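Long-range contacts in amidohydrolase (Chromobacterium violaceum, PDB 2YB1), which hydrolyses the 3'-phosphate of nucleoside 3',5'-bisphosphates to give a nucleoside 5'-phosphate and orthophosphate, using three manganese ions: residues 12-17 and 37-42; 16-21 and 45-50; 79-84 and 178-183. All coordinates share one frame; numbering follows the deposited sequence.

Contact 1 of 3, residues 12-17 and 37-42; sequences TSDGAL and TDHDCT. With MN (manganese (II) ion), chain B; AMP (adenosine monophosphate), chain E.
Asp14 and His39, from two loops of the PHP domain, an amidohydrolase-superfamily fold of the TIM-barrel clan, share one manganese ion that also holds both ribose hydroxyls of AMP. Asp14 OD2 and His39 NE2 each lie 2.2 Å from the metal, and His250 completes the protein ligands. AMP O2' and O3' sit slightly farther off; O3' is the oxygen that carries the scissile phosphate in the substrate. The carboxylate of Asp14 and the imidazole of His39 are turned 78° apart, and Asp14 OD1 lies at the ring edge, 3.1 Å from His39 CD2. Thr135 OG1 is hydrogen-bonded to the metal-bound Asp14 OD2, and the ring of His9, a ligand of another manganese, stacks on His39.

Behind this first shell, Ser13 ties the loops together. Its hydroxyl donates to Asp38 OD1 (OG to OD1 2.7 Å) and accepts from the backbone N of His39 (OG to N 3.2 Å). With chi1 at 60°, OG lies between its own N and carbonyl carbon and reaches both partners. Ser13 is thus a second-shell residue, fixing the backbone that carries His39. Asp38 begins a type II turn ending at Cys41, and Asp38 OD2 is held by Ser10. At the outer end of the contact, Thr12 CG2 meets Cys41 SG at 3.4 Å.

Contact 2 of 3, residues 16-21 and 45-50; sequences ALTPTE and LAEAAA
Pro19, in the first turn of helix 19-27, comes closest to Ala48 of helix 45-54, their CA atoms 4.9 Å apart, a close spacing, consistent with the small side chain of Ala48. The polar part of the contact is carried by Glu47, whose side chain stretches across to the start of the other helix. CG stands opposite the backbone N (chi1 179°) and the chain stays extended beyond it, which brings the carboxylate to Thr20. There Glu47 OE2 takes two hydrogen bonds from one residue: Thr20 OG1 donates from 2.8 Å on the anti side, close to the carboxylate plane, whereas Thr20 N donates from 3.0 Å and well above that plane, 44° out of it. Two donors approaching from different directions restrict the rotation of the carboxylate. Since Thr20 N belongs to the first turn, its N-H is not used by the helix's own backbone ladder, and the negative charge of Glu47 probably interacts favourably with the helix's N-terminal end.

The same end is closed from within its own segment by a capping box. Thr18, at the N-cap, accepts from Glu21 N through OG1 at 3.1 Å, and Glu21 OE1 accepts in return from Thr18 N at 3.0 Å. In the PHP domain these helices follow the neighbouring parallel strands 4-5 and 33-36.

The Pro19 ring lies across the carboxylate end of Glu47 at about a right angle, with Pro19 CB 3.6 Å from Glu47 CD and its CG and CD near the two oxygens. On the buried side, the apolar pair is Pro19 CB with Ala48 CB at 4.2 Å. Ile23 of the first helix and Leu36 and Phe59 of the sheet also touch Ala48.

Contact 3 of 3, residues 79-84 and 178-183; sequences LGIDPA and GWIVGA
The carbonyl oxygen of Ala183 is gripped twice, by the backbone N of Asp82 and by a water. The Asp82 N to Ala183 O bond is 2.9 Å long and fairly straight, with an N-H...O angle of 156°. The water donates to Ala183 O and also to Gly80 O, at 2.8 Å from the latter, bridging the two carbonyls. In the PHP domain this joins the end of helix 173-182 to the loop that leaves strand 72-79 for helix 86-96. Gly80, with its positive phi of 76°, turns the chain out of the strand.

Beside the polar bridge the contact is apolar. Ile81 CG2 meets Ile180 CG2 at 3.9 Å, the methyl of Ile180 standing opposite its backbone N, while Ile81 CB packs against Ala183 CB at 4.2 Å. Leu88 of helix 86-96 touches both Ile81 and Ala183, and Val63 and Val65 of strand 59-69 touch Ile81 and Ile180 respectively. On the exposed side the loop is shaped by an Asx turn: Asp82 OD1 accepts from Ala84 N at 3.0 Å.

Contacts 1 and 3 are mostly buried, contact 2 only partly, with its charged residue exposed. Contact 1 joins two loops around a metal and alone among the three holds metal- and substrate-binding residues; contact 2 joins the helices that follow those same loops, sharing Ala16 and Leu17 with it. Contact 3, farther along the chain, packs its isoleucines against strand 59-69 and relies on a backbone bond, a water and aliphatic groups where contact 2 uses a carboxylate at a helix start. All three meet by packing: Thr12 OG1 lies 3.9 Å from Pro19 CG, Thr42 OG1 3.7 Å from Pro83 CB, and Leu45 CD1 4.1 Å from Pro83 CB.

Contact 1 of 3, residues 12-17 and 37-42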
ATOM      1  N   THR A  12      -9.841  -2.642   6.403  1.00  5.56           N
ATOM      2  CA  THR A  12      -9.933  -1.184   6.452  1.00  5.78           C
ATOM      3  C   THR A  12      -9.854  -0.599   5.035  1.00  7.86           C
ATOM      4  O   THR A  12     -10.555   0.370   4.723  1.00  6.82           O
ATOM      5  CB  THR A  12      -8.841  -0.529   7.336  1.00  7.78           C
ATOM      6  OG1 THR A  12      -8.983  -0.979   8.685  1.00  9.72           O
ATOM      7  CG2 THR A  12      -8.976   1.012   7.309  1.00  6.16           C
ATOM      8  N   SER A  13      -9.008  -1.163   4.169  1.00  6.81           N
ATOM      9  CA  SER A  13      -9.137  -0.749   2.780  1.00  6.20           C
ATOM     10  C   SER A  13      -9.471  -1.887   1.817  1.00  4.86           C
ATOM     11  O   SER A  13     -10.643  -2.252   1.689  1.00  4.53           O
ATOM     12  CB  SER A  13      -7.859  -0.031   2.320  1.00  2.79           C
ATOM     13  OG  SER A  13      -6.699  -0.859   2.422  1.00  6.11           O
ATOM     14  N   ASP A  14      -8.454  -2.487   1.201  1.00  4.34           N
ATOM     15  CA  ASP A  14      -8.678  -3.588   0.254  1.00  6.33           C
ATOM     16  C   ASP A  14      -8.217  -5.002   0.634  1.00  5.58           C
ATOM     17  O   ASP A  14      -8.220  -5.900  -0.211  1.00  7.35           O
ATOM     18  CB  ASP A  14      -8.344  -3.207  -1.195  1.00  5.80           C
ATOM     19  CG  ASP A  14      -6.870  -3.066  -1.425  1.00  5.63           C
ATOM     20  OD1 ASP A  14      -6.118  -3.076  -0.435  1.00  6.35           O
ATOM     21  OD2 ASP A  14      -6.478  -2.948  -2.599  1.00  3.81           O
ATOM     22  N   GLY A  15      -7.737  -5.185   1.861  1.00  5.57           N
ATOM     23  CA  GLY A  15      -7.357  -6.515   2.313  1.00  5.46           C
ATOM     24  C   GLY A  15      -8.588  -7.341   2.676  1.00  6.38           C
ATOM     25  O   GLY A  15      -9.638  -6.783   3.013  1.00  6.94           O
ATOM     26  N   ALA A  16      -8.458  -8.663   2.621  1.00  4.70           N
ATOM     27  CA  ALA A  16      -9.555  -9.562   2.981  1.00  6.38           C
ATOM     28  C   ALA A  16      -9.664  -9.851   4.484  1.00  6.86           C
ATOM     29  O   ALA A  16     -10.707 -10.306   4.958  1.00  6.16           O
ATOM     30  CB  ALA A  16      -9.450 -10.864   2.197  1.00  6.10           C
ATOM     31  N   LEU A  17      -8.597  -9.580   5.232  1.00  6.03           N
ATOM     32  CA  LEU A  17      -8.558  -9.888   6.667  1.00  5.69           C
ATOM     33  C   LEU A  17      -8.680  -8.628   7.511  1.00  5.29           C
ATOM     34  O   LEU A  17      -8.179  -7.572   7.137  1.00  2.99           O
ATOM     35  CB  LEU A  17      -7.234 -10.583   7.023  1.00  7.15           C
ATOM     36  CG  LEU A  17      -7.082 -12.096   6.823  1.00 10.32           C
ATOM     37  CD1 LEU A  17      -7.676 -12.549   5.521  1.00 13.46           C
ATOM     38  CD2 LEU A  17      -5.619 -12.498   6.917  1.00  8.20           C
ATOM     39  N   THR A  37      -0.219  -1.087   6.269  1.00  2.88           N
ATOM     40  CA  THR A  37      -0.311   0.107   5.437  1.00  3.02           C
ATOM     41  C   THR A  37      -1.525   0.023   4.541  1.00  5.27           C
ATOM     42  O   THR A  37      -1.414  -0.308   3.353  1.00  4.82           O
ATOM     43  CB  THR A  37       0.962   0.165   4.552  1.00  3.16           C
ATOM     44  OG1 THR A  37       1.062  -1.044   3.789  1.00  3.24           O
ATOM     45  CG2 THR A  37       2.201   0.230   5.417  1.00  4.72           C
ATOM     46  N   ASP A  38      -2.652   0.502   5.047  1.00  6.28           N
ATOM     47  CA  ASP A  38      -3.882   0.494   4.271  1.00  6.48           C
ATOM     48  C   ASP A  38      -3.898   1.691   3.346  1.00  7.62           C
ATOM     49  O   ASP A  38      -3.252   2.709   3.633  1.00  6.29           O
ATOM     50  CB  ASP A  38      -5.107   0.479   5.187  1.00  5.13           C
ATOM     51  CG  ASP A  38      -5.464  -0.924   5.643  1.00  5.72           C
ATOM     52  OD1 ASP A  38      -5.676  -1.792   4.770  1.00  4.43           O
ATOM     53  OD2 ASP A  38      -5.516  -1.160   6.864  1.00  4.89           O
ATOM     54  N   HIS A  39      -4.620   1.564   2.232  1.00  7.43           N
ATOM     55  CA  HIS A  39      -4.732   2.649   1.258  1.00  6.41           C
ATOM     56  C   HIS A  39      -5.449   3.855   1.838  1.00  4.33           C
ATOM     57  O   HIS A  39      -6.572   3.734   2.329  1.00  7.70           O
ATOM     58  CB  HIS A  39      -5.540   2.188   0.049  1.00  5.87           C
ATOM     59  CG  HIS A  39      -4.875   1.122  -0.762  1.00  5.18           C
ATOM     60  ND1 HIS A  39      -3.802   1.382  -1.588  1.00  4.04           N
ATOM     61  CD2 HIS A  39      -5.157  -0.195  -0.912  1.00  4.37           C
ATOM     62  CE1 HIS A  39      -3.444   0.268  -2.205  1.00  4.68           C
ATOM     63  NE2 HIS A  39      -4.250  -0.703  -1.815  1.00  4.47           N
ATOM     64  N   ASP A  40      -4.787   5.006   1.792  1.00  2.71           N
ATOM     65  CA  ASP A  40      -5.420   6.312   2.004  1.00  5.66           C
ATOM     66  C   ASP A  40      -6.232   6.394   3.290  1.00  6.12           C
ATOM     67  O   ASP A  40      -7.192   7.179   3.392  1.00  4.85           O
ATOM     68  CB  ASP A  40      -6.280   6.658   0.784  1.00  7.70           C
ATOM     69  CG  ASP A  40      -5.464   6.663  -0.501  1.00  7.47           C
ATOM     70  OD1 ASP A  40      -4.294   7.068  -0.425  1.00  6.75           O
ATOM     71  OD2 ASP A  40      -5.968   6.244  -1.566  1.00  6.73           O
ATOM     72  N   CYS A  41      -5.853   5.567   4.258  1.00  4.44           N
ATOM     73  CA  CYS A  41      -6.631   5.417   5.484  1.00  3.81           C
ATOM     74  C   CYS A  41      -5.759   4.882   6.621  1.00  4.38           C
ATOM     75  O   CYS A  41      -4.899   4.041   6.384  1.00  6.16           O
ATOM     76  CB  CYS A  41      -7.779   4.437   5.213  1.00  3.70           C
ATOM     77  SG  CYS A  41      -8.971   4.351   6.559  1.00 13.76           S
ATOM     78  N   THR A  42      -5.943   5.394   7.837  1.00  5.73           N
ATOM     79  CA  THR A  42      -5.312   4.839   9.057  1.00  4.02           C
ATOM     80  C   THR A  42      -6.234   4.056  10.021  1.00  4.68           C
ATOM     81  O   THR A  42      -5.858   3.761  11.157  1.00  4.97           O
ATOM     82  CB  THR A  42      -4.437   5.893   9.779  1.00  4.37           C
ATOM     83  OG1 THR A  42      -5.207   7.070  10.035  1.00  6.66           O
ATOM     84  CG2 THR A  42      -3.257   6.279   8.877  1.00  2.29           C
TER
HETATM   85 MN    MN B1289      -4.323  -2.726  -2.701  1.00  8.76          MN
HETATM   86  P   AMP E1292      -7.901   1.810  -6.695  1.00 11.62           P
HETATM   87  O1P AMP E1292      -7.469   2.269  -8.072  1.00 10.81           O
HETATM   88  O2P AMP E1292      -7.040   2.525  -5.675  1.00  9.68           O
HETATM   89  O3P AMP E1292      -9.400   1.920  -6.563  1.00 11.82           O
HETATM   90  O5' AMP E1292      -7.488   0.272  -6.746  1.00 12.93           O
HETATM   91  C5' AMP E1292      -6.127  -0.108  -6.862  1.00 12.61           C
HETATM   92  C4' AMP E1292      -5.874  -1.461  -6.251  1.00 11.74           C
HETATM   93  O4' AMP E1292      -6.265  -2.491  -7.187  1.00 11.81           O
HETATM   94  C3' AMP E1292      -4.418  -1.777  -5.938  1.00 11.92           C
HETATM   95  O3' AMP E1292      -4.000  -1.240  -4.692  1.00 13.75           O
HETATM   96  C2' AMP E1292      -4.370  -3.302  -5.989  1.00  9.66           C
HETATM   97  O2' AMP E1292      -4.801  -3.856  -4.752  1.00  9.93           O
HETATM   98  C1' AMP E1292      -5.421  -3.620  -7.054  1.00 11.04           C
HETATM   99  N9  AMP E1292      -4.805  -3.898  -8.363  1.00 13.87           N
HETATM  100  C8  AMP E1292      -4.456  -2.987  -9.296  1.00 15.04           C
HETATM  101  N7  AMP E1292      -3.898  -3.604 -10.376  1.00 16.54           N
HETATM  102  C5  AMP E1292      -3.876  -4.929 -10.128  1.00 17.39           C
HETATM  103  C6  AMP E1292      -3.431  -6.150 -10.839  1.00 19.36           C
HETATM  104  N6  AMP E1292      -2.868  -6.074 -12.068  1.00 20.41           N
HETATM  105  N1  AMP E1292      -3.606  -7.342 -10.216  1.00 19.78           N
HETATM  106  C2  AMP E1292      -4.160  -7.440  -8.991  1.00 19.65           C
HETATM  107  N3  AMP E1292      -4.585  -6.373  -8.287  1.00 17.34           N
HETATM  108  C4  AMP E1292      -4.474  -5.118  -8.798  1.00 15.57           C

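Contact 2 of 3, residues 16-21 and 45-50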
ATOM      1  N   ALA A  16      -8.458  -8.663   2.621  1.00  4.70           N
ATOM      2  CA  ALA A  16      -9.555  -9.562   2.981  1.00  6.38           C
ATOM      3  C   ALA A  16      -9.664  -9.851   4.484  1.00  6.86           C
ATOM      4  O   ALA A  16     -10.707 -10.306   4.958  1.00  6.16           O
ATOM      5  CB  ALA A  16      -9.450 -10.864   2.197  1.00  6.10           C
ATOM      6  N   LEU A  17      -8.597  -9.580   5.232  1.00  6.03           N
ATOM      7  CA  LEU A  17      -8.558  -9.888   6.667  1.00  5.69           C
ATOM      8  C   LEU A  17      -8.680  -8.628   7.511  1.00  5.29           C
ATOM      9  O   LEU A  17      -8.179  -7.572   7.137  1.00  2.99           O
ATOM     10  CB  LEU A  17      -7.234 -10.583   7.023  1.00  7.15           C
ATOM     11  CG  LEU A  17      -7.082 -12.096   6.823  1.00 10.32           C
ATOM     12  CD1 LEU A  17      -7.676 -12.549   5.521  1.00 13.46           C
ATOM     13  CD2 LEU A  17      -5.619 -12.498   6.917  1.00  8.20           C
ATOM     14  N   THR A  18      -9.328  -8.736   8.663  1.00  4.72           N
ATOM     15  CA  THR A  18      -9.369  -7.608   9.586  1.00  5.15           C
ATOM     16  C   THR A  18      -7.954  -7.311  10.101  1.00  5.29           C
ATOM     17  O   THR A  18      -7.044  -8.137   9.982  1.00  4.65           O
ATOM     18  CB  THR A  18     -10.291  -7.887  10.793  1.00  5.68           C
ATOM     19  OG1 THR A  18      -9.730  -8.944  11.582  1.00  7.17           O
ATOM     20  CG2 THR A  18     -11.701  -8.281  10.320  1.00  5.93           C
ATOM     21  N   PRO A  19      -7.760  -6.120  10.678  1.00  7.00           N
ATOM     22  CA  PRO A  19      -6.448  -5.814  11.255  1.00  6.50           C
ATOM     23  C   PRO A  19      -6.005  -6.903  12.246  1.00  8.15           C
ATOM     24  O   PRO A  19      -4.846  -7.305  12.229  1.00  7.32           O
ATOM     25  CB  PRO A  19      -6.689  -4.466  11.954  1.00  5.81           C
ATOM     26  CG  PRO A  19      -7.811  -3.823  11.115  1.00  4.59           C
ATOM     27  CD  PRO A  19      -8.709  -4.990  10.794  1.00  4.18           C
ATOM     28  N   THR A  20      -6.912  -7.384  13.099  1.00  7.02           N
ATOM     29  CA  THR A  20      -6.540  -8.436  14.044  1.00  4.97           C
ATOM     30  C   THR A  20      -6.157  -9.722  13.304  1.00  6.45           C
ATOM     31  O   THR A  20      -5.130 -10.342  13.603  1.00  5.96           O
ATOM     32  CB  THR A  20      -7.643  -8.704  15.089  1.00  6.45           C
ATOM     33  OG1 THR A  20      -7.754  -7.573  15.956  1.00  4.81           O
ATOM     34  CG2 THR A  20      -7.298  -9.915  15.943  1.00  8.46           C
ATOM     35  N   GLU A  21      -6.960 -10.104  12.316  1.00  6.23           N
ATOM     36  CA  GLU A  21      -6.719 -11.350  11.593  1.00  5.20           C
ATOM     37  C   GLU A  21      -5.405 -11.345  10.823  1.00  3.88           C
ATOM     38  O   GLU A  21      -4.699 -12.354  10.792  1.00  4.30           O
ATOM     39  CB  GLU A  21      -7.873 -11.652  10.634  1.00  8.06           C
ATOM     40  CG  GLU A  21      -9.168 -12.032  11.333  1.00  9.71           C
ATOM     41  CD  GLU A  21     -10.344 -12.107  10.369  1.00 11.15           C
ATOM     42  OE1 GLU A  21     -10.245 -11.555   9.253  1.00  8.46           O
ATOM     43  OE2 GLU A  21     -11.364 -12.715  10.729  1.00 11.89           O
ATOM     44  N   LEU A  45      -5.104   0.976  12.257  1.00  5.85           N
ATOM     45  CA  LEU A  45      -3.839   0.992  13.000  1.00  6.38           C
ATOM     46  C   LEU A  45      -3.953   0.694  14.505  1.00  6.04           C
ATOM     47  O   LEU A  45      -3.137  -0.060  15.039  1.00  5.56           O
ATOM     48  CB  LEU A  45      -3.065   2.307  12.763  1.00  2.70           C
ATOM     49  CG  LEU A  45      -2.634   2.559  11.317  1.00  3.28           C
ATOM     50  CD1 LEU A  45      -1.807   3.845  11.215  1.00  2.25           C
ATOM     51  CD2 LEU A  45      -1.854   1.344  10.759  1.00  3.39           C
ATOM     52  N   ALA A  46      -4.931   1.286  15.191  1.00  5.56           N
ATOM     53  CA  ALA A  46      -5.082   1.055  16.636  1.00  6.00           C
ATOM     54  C   ALA A  46      -5.330  -0.421  16.928  1.00  5.24           C
ATOM     55  O   ALA A  46      -4.743  -0.996  17.854  1.00  6.21           O
ATOM     56  CB  ALA A  46      -6.218   1.892  17.209  1.00  7.50           C
ATOM     57  N   GLU A  47      -6.208  -1.031  16.142  1.00  4.35           N
ATOM     58  CA  GLU A  47      -6.495  -2.457  16.296  1.00  5.88           C
ATOM     59  C   GLU A  47      -5.264  -3.316  15.970  1.00  5.61           C
ATOM     60  O   GLU A  47      -4.922  -4.252  16.713  1.00  5.01           O
ATOM     61  CB  GLU A  47      -7.669  -2.870  15.408  1.00  6.78           C
ATOM     62  CG  GLU A  47      -8.004  -4.352  15.493  1.00  7.91           C
ATOM     63  CD  GLU A  47      -9.143  -4.755  14.572  1.00  6.48           C
ATOM     64  OE1 GLU A  47      -9.937  -3.879  14.165  1.00  4.41           O
ATOM     65  OE2 GLU A  47      -9.239  -5.958  14.257  1.00  6.55           O
ATOM     66  N   ALA A  48      -4.612  -3.018  14.850  1.00  6.02           N
ATOM     67  CA  ALA A  48      -3.411  -3.758  14.465  1.00  6.73           C
ATOM     68  C   ALA A  48      -2.337  -3.653  15.547  1.00  5.45           C
ATOM     69  O   ALA A  48      -1.693  -4.645  15.883  1.00  4.11           O
ATOM     70  CB  ALA A  48      -2.864  -3.261  13.111  1.00  4.58           C
ATOM     71  N   ALA A  49      -2.145  -2.451  16.081  1.00  7.09           N
ATOM     72  CA  ALA A  49      -1.145  -2.233  17.133  1.00  8.03           C
ATOM     73  C   ALA A  49      -1.434  -3.077  18.376  1.00  5.61           C
ATOM     74  O   ALA A  49      -0.538  -3.688  18.959  1.00  5.31           O
ATOM     75  CB  ALA A  49      -1.054  -0.738  17.501  1.00 10.09           C
ATOM     76  N   ALA A  50      -2.693  -3.107  18.785  1.00  5.32           N
ATOM     77  CA  ALA A  50      -3.080  -3.894  19.944  1.00  3.61           C
ATOM     78  C   ALA A  50      -2.862  -5.385  19.691  1.00  4.99           C
ATOM     79  O   ALA A  50      -2.402  -6.126  20.575  1.00  4.27           O
ATOM     80  CB  ALA A  50      -4.545  -3.617  20.312  1.00  4.25           C
TER

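Contact 3 of 3, residues 79-84 and 178-183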
ATOM      1  N   LEU A  79       5.717   5.339   7.002  1.00  3.09           N
ATOM      2  CA  LEU A  79       6.011   4.425   8.110  1.00  4.87           C
ATOM      3  C   LEU A  79       6.457   5.212   9.334  1.00  5.76           C
ATOM      4  O   LEU A  79       7.259   6.146   9.210  1.00  5.23           O
ATOM      5  CB  LEU A  79       7.112   3.427   7.726  1.00  4.53           C
ATOM      6  CG  LEU A  79       6.851   2.432   6.581  1.00  3.99           C
ATOM      7  CD1 LEU A  79       8.140   1.698   6.222  1.00  2.76           C
ATOM      8  CD2 LEU A  79       5.735   1.439   6.945  1.00  3.43           C
ATOM      9  N   GLY A  80       5.967   4.819  10.511  1.00  5.18           N
ATOM     10  CA  GLY A  80       6.282   5.543  11.729  1.00  4.72           C
ATOM     11  C   GLY A  80       5.500   6.850  11.851  1.00  8.32           C
ATOM     12  O   GLY A  80       5.907   7.756  12.581  1.00  8.68           O
ATOM     13  N   ILE A  81       4.371   6.938  11.145  1.00  6.68           N
ATOM     14  CA  ILE A  81       3.510   8.125  11.188  1.00  6.53           C
ATOM     15  C   ILE A  81       2.688   8.161  12.471  1.00  8.62           C
ATOM     16  O   ILE A  81       2.369   7.117  13.037  1.00  7.30           O
ATOM     17  CB  ILE A  81       2.511   8.145  10.000  1.00  5.29           C
ATOM     18  CG1 ILE A  81       1.769   6.801   9.921  1.00  7.59           C
ATOM     19  CG2 ILE A  81       3.232   8.464   8.679  1.00  3.35           C
ATOM     20  CD1 ILE A  81       0.471   6.828   9.148  1.00  6.92           C
ATOM     21  N   ASP A  82       2.356   9.368  12.921  1.00  8.30           N
ATOM     22  CA  ASP A  82       1.373   9.579  13.978  1.00  9.68           C
ATOM     23  C   ASP A  82       0.044   9.812  13.272  1.00  9.65           C
ATOM     24  O   ASP A  82      -0.166  10.860  12.660  1.00 10.31           O
ATOM     25  CB  ASP A  82       1.761  10.801  14.824  1.00 11.32           C
ATOM     26  CG  ASP A  82       0.692  11.195  15.848  1.00 13.60           C
ATOM     27  OD1 ASP A  82      -0.331  10.488  16.000  1.00  8.18           O
ATOM     28  OD2 ASP A  82       0.895  12.228  16.516  1.00 16.45           O
ATOM     29  N   PRO A  83      -0.859   8.828  13.334  1.00 10.53           N
ATOM     30  CA  PRO A  83      -2.083   8.953  12.533  1.00 11.51           C
ATOM     31  C   PRO A  83      -3.007  10.065  13.043  1.00 13.01           C
ATOM     32  O   PRO A  83      -3.905  10.490  12.319  1.00 15.38           O
ATOM     33  CB  PRO A  83      -2.742   7.576  12.689  1.00 10.01           C
ATOM     34  CG  PRO A  83      -2.248   7.066  13.986  1.00  9.75           C
ATOM     35  CD  PRO A  83      -0.826   7.570  14.103  1.00  8.45           C
ATOM     36  N   ALA A  84      -2.786  10.528  14.268  1.00 13.32           N
ATOM     37  CA  ALA A  84      -3.597  11.608  14.824  1.00 15.03           C
ATOM     38  C   ALA A  84      -3.156  12.998  14.347  1.00 15.69           C
ATOM     39  O   ALA A  84      -3.819  13.991  14.634  1.00 16.49           O
ATOM     40  CB  ALA A  84      -3.601  11.548  16.340  1.00 14.75           C
ATOM     41  N   GLY A 178       4.912  15.131   2.201  1.00  6.37           N
ATOM     42  CA  GLY A 178       4.859  16.121   3.266  1.00  7.81           C
ATOM     43  C   GLY A 178       3.904  15.777   4.398  1.00  8.22           C
ATOM     44  O   GLY A 178       4.179  16.075   5.567  1.00  6.57           O
ATOM     45  N   TRP A 179       2.765  15.176   4.060  1.00  6.77           N
ATOM     46  CA  TRP A 179       1.830  14.719   5.088  1.00  6.52           C
ATOM     47  C   TRP A 179       2.509  13.645   5.946  1.00  6.43           C
ATOM     48  O   TRP A 179       2.421  13.644   7.172  1.00  5.42           O
ATOM     49  CB  TRP A 179       0.549  14.163   4.452  1.00  6.76           C
ATOM     50  CG  TRP A 179      -0.315  15.211   3.774  1.00 11.30           C
ATOM     51  CD1 TRP A 179      -0.371  16.548   4.061  1.00 13.07           C
ATOM     52  CD2 TRP A 179      -1.234  14.997   2.696  1.00 11.96           C
ATOM     53  NE1 TRP A 179      -1.266  17.174   3.230  1.00 12.06           N
ATOM     54  CE2 TRP A 179      -1.812  16.246   2.385  1.00 12.65           C
ATOM     55  CE3 TRP A 179      -1.636  13.866   1.974  1.00 11.69           C
ATOM     56  CZ2 TRP A 179      -2.767  16.398   1.378  1.00 11.01           C
ATOM     57  CZ3 TRP A 179      -2.582  14.020   0.968  1.00 11.84           C
ATOM     58  CH2 TRP A 179      -3.136  15.278   0.682  1.00 12.21           C
ATOM     59  N   ILE A 180       3.208  12.733   5.286  1.00  6.24           N
ATOM     60  CA  ILE A 180       3.873  11.638   5.978  1.00  5.42           C
ATOM     61  C   ILE A 180       4.974  12.157   6.886  1.00  5.68           C
ATOM     62  O   ILE A 180       5.030  11.798   8.058  1.00  6.33           O
ATOM     63  CB  ILE A 180       4.431  10.628   4.971  1.00  6.67           C
ATOM     64  CG1 ILE A 180       3.266   9.868   4.331  1.00  5.44           C
ATOM     65  CG2 ILE A 180       5.426   9.664   5.643  1.00  7.07           C
ATOM     66  CD1 ILE A 180       3.630   9.180   3.028  1.00  4.14           C
ATOM     67  N   VAL A 181       5.830  13.020   6.339  1.00  5.47           N
ATOM     68  CA  VAL A 181       6.949  13.585   7.085  1.00  4.77           C
ATOM     69  C   VAL A 181       6.480  14.483   8.228  1.00  5.30           C
ATOM     70  O   VAL A 181       7.023  14.422   9.336  1.00  7.86           O
ATOM     71  CB  VAL A 181       7.902  14.371   6.154  1.00  6.44           C
ATOM     72  CG1 VAL A 181       8.930  15.163   6.980  1.00  6.46           C
ATOM     73  CG2 VAL A 181       8.589  13.414   5.167  1.00  7.40           C
ATOM     74  N   GLY A 182       5.474  15.312   7.963  1.00  6.06           N
ATOM     75  CA  GLY A 182       4.923  16.196   8.980  1.00  7.31           C
ATOM     76  C   GLY A 182       4.277  15.424  10.122  1.00  8.42           C
ATOM     77  O   GLY A 182       4.085  15.962  11.216  1.00  7.73           O
ATOM     78  N   ALA A 183       3.919  14.163   9.856  1.00  8.05           N
ATOM     79  CA  ALA A 183       3.361  13.268  10.876  1.00  9.14           C
ATOM     80  C   ALA A 183       4.444  12.454  11.576  1.00  7.70           C
ATOM     81  O   ALA A 183       4.142  11.557  12.366  1.00  7.35           O
ATOM     82  CB  ALA A 183       2.304  12.336  10.268  1.00  8.67           C
TER
HETATM   83  O   HOH W   1       5.418   9.674  14.542  1.00 14.17           O